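Local coordinates for protein polyketide synthase PksR (Bacillus subtilis, PDB 4U3V) that isomerises enoyl intermediates, as a double-hotdog domain of a trans-acyltransferase polyketide synthase that takes part in making the antibiotic bacillaene, at residues A[132-144]-A[266-278]. Numbering follows the deposited sequence.
Sequences IGSFEPKKVNIEN and DVINESSETVLHY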
# COMPACT_ATOMS: atom_id res chain seq x y z
N ILE A 132 -15.12 -6.29 11.03
CA ILE A 132 -15.64 -7.42 10.25
C ILE A 132 -16.28 -6.88 8.96
O ILE A 132 -16.76 -5.75 8.92
CB ILE A 132 -16.70 -8.21 11.05
CG1 ILE A 132 -16.03 -9.18 12.01
CG2 ILE A 132 -17.61 -8.98 10.10
CD1 ILE A 132 -15.24 -8.48 13.09
N GLY A 133 -16.32 -7.71 7.93
CA GLY A 133 -16.94 -7.33 6.66
C GLY A 133 -16.64 -8.39 5.64
O GLY A 133 -15.55 -8.94 5.60
N SER A 134 -17.65 -8.76 4.85
CA SER A 134 -17.44 -9.78 3.85
C SER A 134 -16.70 -9.17 2.67
O SER A 134 -16.68 -7.94 2.50
CB SER A 134 -18.77 -10.42 3.42
OG SER A 134 -19.54 -9.51 2.65
N PHE A 135 -16.02 -10.00 1.90
CA PHE A 135 -15.42 -9.56 0.66
C PHE A 135 -16.23 -10.15 -0.50
O PHE A 135 -16.24 -11.37 -0.72
CB PHE A 135 -13.96 -10.00 0.57
CG PHE A 135 -13.28 -9.60 -0.72
CD1 PHE A 135 -12.76 -8.32 -0.88
CD2 PHE A 135 -13.21 -10.49 -1.79
CE1 PHE A 135 -12.23 -7.92 -2.09
CE2 PHE A 135 -12.64 -10.11 -2.99
CZ PHE A 135 -12.15 -8.82 -3.15
N GLU A 136 -16.90 -9.26 -1.23
CA GLU A 136 -17.66 -9.65 -2.39
C GLU A 136 -16.88 -9.30 -3.64
O GLU A 136 -16.74 -8.12 -3.97
CB GLU A 136 -19.03 -8.95 -2.39
CG GLU A 136 -19.76 -9.00 -1.05
CD GLU A 136 -20.34 -10.38 -0.74
OE1 GLU A 136 -20.54 -11.18 -1.68
OE2 GLU A 136 -20.60 -10.66 0.45
N PRO A 137 -16.32 -10.32 -4.31
CA PRO A 137 -15.56 -10.18 -5.54
C PRO A 137 -16.39 -9.56 -6.68
O PRO A 137 -17.63 -9.63 -6.68
CB PRO A 137 -15.17 -11.62 -5.89
CG PRO A 137 -15.27 -12.38 -4.61
CD PRO A 137 -16.36 -11.72 -3.84
N LYS A 138 -15.70 -8.88 -7.59
CA LYS A 138 -16.32 -8.22 -8.72
C LYS A 138 -15.71 -8.84 -9.96
O LYS A 138 -14.62 -9.42 -9.89
CB LYS A 138 -16.07 -6.71 -8.67
CG LYS A 138 -16.70 -6.00 -7.47
CD LYS A 138 -16.43 -4.51 -7.51
CE LYS A 138 -15.71 -4.02 -6.27
NZ LYS A 138 -15.01 -2.72 -6.51
N LYS A 139 -16.46 -8.89 -11.05
CA LYS A 139 -15.90 -9.44 -12.27
C LYS A 139 -15.32 -8.30 -13.07
O LYS A 139 -15.86 -7.19 -13.03
CB LYS A 139 -16.94 -10.25 -13.06
CG LYS A 139 -17.25 -11.61 -12.45
CD LYS A 139 -17.69 -12.63 -13.50
CE LYS A 139 -19.21 -12.70 -13.61
NZ LYS A 139 -19.90 -12.72 -12.28
N VAL A 140 -14.14 -8.52 -13.63
CA VAL A 140 -13.47 -7.53 -14.47
C VAL A 140 -12.85 -8.22 -15.68
O VAL A 140 -11.98 -9.09 -15.54
CB VAL A 140 -12.38 -6.76 -13.68
CG1 VAL A 140 -11.62 -5.80 -14.58
CG2 VAL A 140 -12.98 -6.02 -12.49
N ASN A 141 -13.33 -7.87 -16.87
CA ASN A 141 -12.68 -8.32 -18.10
C ASN A 141 -11.47 -7.44 -18.41
O ASN A 141 -11.62 -6.33 -18.88
CB ASN A 141 -13.67 -8.30 -19.29
CG ASN A 141 -13.19 -9.15 -20.45
OD1 ASN A 141 -11.99 -9.22 -20.74
ND2 ASN A 141 -14.12 -9.82 -21.12
N ILE A 142 -10.28 -7.98 -18.16
CA ILE A 142 -9.04 -7.23 -18.26
C ILE A 142 -8.77 -6.88 -19.71
O ILE A 142 -8.29 -5.78 -20.04
CB ILE A 142 -7.86 -8.07 -17.70
CG1 ILE A 142 -7.89 -8.07 -16.18
CG2 ILE A 142 -6.52 -7.59 -18.24
CD1 ILE A 142 -7.83 -6.68 -15.57
N GLU A 143 -9.05 -7.84 -20.60
CA GLU A 143 -8.88 -7.61 -22.03
C GLU A 143 -9.79 -6.48 -22.51
O GLU A 143 -9.39 -5.64 -23.30
CB GLU A 143 -9.14 -8.90 -22.81
CG GLU A 143 -7.98 -9.88 -22.77
CD GLU A 143 -6.66 -9.24 -23.18
OE1 GLU A 143 -6.63 -8.49 -24.19
OE2 GLU A 143 -5.65 -9.49 -22.49
N ASN A 144 -11.02 -6.47 -22.00
CA ASN A 144 -11.98 -5.43 -22.28
C ASN A 144 -11.47 -4.06 -21.85
O ASN A 144 -11.38 -3.13 -22.64
CB ASN A 144 -13.26 -5.73 -21.52
CG ASN A 144 -14.48 -5.49 -22.35
OD1 ASN A 144 -14.94 -4.36 -22.47
ND2 ASN A 144 -14.97 -6.55 -22.97
N ASP A 266 -8.73 -1.56 -7.67
CA ASP A 266 -9.15 -2.99 -7.63
C ASP A 266 -8.00 -3.90 -8.05
O ASP A 266 -7.38 -3.74 -9.10
CB ASP A 266 -10.36 -3.25 -8.55
CG ASP A 266 -11.66 -2.67 -8.01
OD1 ASP A 266 -11.88 -2.65 -6.79
OD2 ASP A 266 -12.53 -2.31 -8.84
N VAL A 267 -7.73 -4.90 -7.21
CA VAL A 267 -6.72 -5.88 -7.55
C VAL A 267 -7.45 -7.11 -8.11
O VAL A 267 -8.41 -7.54 -7.50
CB VAL A 267 -5.99 -6.36 -6.27
CG1 VAL A 267 -4.88 -7.29 -6.70
CG2 VAL A 267 -5.41 -5.15 -5.51
N ILE A 268 -7.00 -7.57 -9.27
CA ILE A 268 -7.72 -8.61 -10.03
C ILE A 268 -6.79 -9.79 -10.31
O ILE A 268 -5.61 -9.59 -10.61
CB ILE A 268 -8.25 -8.02 -11.35
CG1 ILE A 268 -8.98 -6.71 -11.07
CG2 ILE A 268 -9.12 -9.02 -12.13
CD1 ILE A 268 -8.75 -5.64 -12.13
N ASN A 269 -7.29 -11.02 -10.18
CA ASN A 269 -6.46 -12.18 -10.48
C ASN A 269 -6.46 -12.52 -11.96
O ASN A 269 -7.02 -11.78 -12.78
CB ASN A 269 -6.88 -13.38 -9.62
CG ASN A 269 -8.31 -13.81 -9.89
OD1 ASN A 269 -8.90 -13.45 -10.92
ND2 ASN A 269 -8.89 -14.56 -8.97
N GLU A 270 -5.77 -13.60 -12.32
CA GLU A 270 -5.64 -13.95 -13.73
C GLU A 270 -6.87 -14.72 -14.23
O GLU A 270 -6.88 -15.24 -15.34
CB GLU A 270 -4.33 -14.69 -14.01
CG GLU A 270 -3.13 -13.75 -14.05
CD GLU A 270 -1.97 -14.29 -14.86
OE1 GLU A 270 -1.35 -15.29 -14.43
OE2 GLU A 270 -1.63 -13.69 -15.90
N SER A 271 -7.92 -14.69 -13.42
CA SER A 271 -9.19 -15.30 -13.79
C SER A 271 -10.33 -14.29 -13.67
O SER A 271 -11.45 -14.65 -13.33
CB SER A 271 -9.48 -16.51 -12.89
OG SER A 271 -10.42 -16.17 -11.88
N SER A 272 -10.03 -13.01 -13.91
CA SER A 272 -11.07 -12.00 -14.11
C SER A 272 -11.91 -11.58 -12.91
O SER A 272 -12.97 -10.98 -13.07
CB SER A 272 -11.99 -12.46 -15.25
OG SER A 272 -11.68 -11.80 -16.46
N GLU A 273 -11.45 -11.90 -11.70
CA GLU A 273 -12.20 -11.48 -10.53
C GLU A 273 -11.32 -10.76 -9.53
O GLU A 273 -10.10 -11.03 -9.44
CB GLU A 273 -12.89 -12.65 -9.85
CG GLU A 273 -11.95 -13.79 -9.52
CD GLU A 273 -12.66 -15.13 -9.47
OE1 GLU A 273 -13.91 -15.14 -9.48
OE2 GLU A 273 -11.96 -16.17 -9.42
N THR A 274 -11.94 -9.85 -8.79
CA THR A 274 -11.21 -9.04 -7.81
C THR A 274 -10.93 -9.73 -6.48
O THR A 274 -11.75 -10.52 -5.98
CB THR A 274 -11.93 -7.75 -7.41
OG1 THR A 274 -13.14 -8.05 -6.69
CG2 THR A 274 -12.20 -6.86 -8.63
N VAL A 275 -9.74 -9.49 -5.94
CA VAL A 275 -9.28 -10.20 -4.75
C VAL A 275 -8.87 -9.27 -3.60
O VAL A 275 -8.67 -9.73 -2.46
CB VAL A 275 -8.08 -11.10 -5.15
CG1 VAL A 275 -8.51 -12.21 -6.13
CG2 VAL A 275 -6.97 -10.29 -5.78
N LEU A 276 -8.93 -7.96 -3.85
CA LEU A 276 -8.61 -6.98 -2.82
C LEU A 276 -9.05 -5.62 -3.39
O LEU A 276 -8.90 -5.41 -4.60
CB LEU A 276 -7.08 -6.99 -2.63
CG LEU A 276 -6.42 -5.89 -1.80
CD1 LEU A 276 -6.92 -5.92 -0.38
CD2 LEU A 276 -4.89 -6.10 -1.81
N HIS A 277 -9.71 -4.82 -2.55
CA HIS A 277 -10.23 -3.49 -2.94
C HIS A 277 -9.62 -2.45 -2.05
O HIS A 277 -9.68 -2.55 -0.82
CB HIS A 277 -11.76 -3.37 -2.83
CG HIS A 277 -12.54 -4.48 -3.52
ND1 HIS A 277 -13.69 -4.99 -3.01
CD2 HIS A 277 -12.30 -5.19 -4.71
CE1 HIS A 277 -14.12 -6.00 -3.79
NE2 HIS A 277 -13.31 -6.09 -4.86
N TYR A 278 -9.13 -1.37 -2.66
CA TYR A 278 -8.85 -0.14 -1.91
C TYR A 278 -9.77 0.97 -2.40
O TYR A 278 -10.00 1.09 -3.59
CB TYR A 278 -7.43 0.38 -2.21
CG TYR A 278 -6.30 -0.60 -1.96
CD1 TYR A 278 -5.47 -0.45 -0.84
CD2 TYR A 278 -5.99 -1.57 -2.88
CE1 TYR A 278 -4.38 -1.28 -0.65
CE2 TYR A 278 -4.87 -2.39 -2.72
CZ TYR A 278 -4.09 -2.26 -1.59
OH TYR A 278 -2.96 -3.06 -1.44
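D266 takes the ammonium of K138 on the syn side of its carboxylate, NZ to OD1 3.1 Å, a salt bridge that ties the linker between the two hotdogs to the second of them. Two residues on, the CD1 methyl of I268 meets I142 CD1 tip to tip and V140 CG1 at 3.8 Å. The hairpin turn is stapled twice to V140: V140 N gives S272 O a nearly straight bond (2.8 Å, 175°), and S272 OG donates back to V140 O from above the carbonyl plane. At T274 the exchange is with K138, whose O accepts from T274 N and whose N donates to T274 OG1 (2.8 Å). A chi1 of 67° tucks that hydroxyl between backbone N and carbonyl carbon, where it also bonds H277 NE2 and so helps fix the imidazole's rotation. K138 CE makes a CH-pi contact over one face of H277, 3.6 Å from the ring centroid, while on the other side the F135 ring lies obliquely, the planes at 31° and the ring centroids of F135 and H277 4.4 Å apart. Q237 holds H277 ND1 from strand 230-239, which F135 also touches, while strand 247-257 backs the other end through W248 against I142, just where helix 142-147 begins.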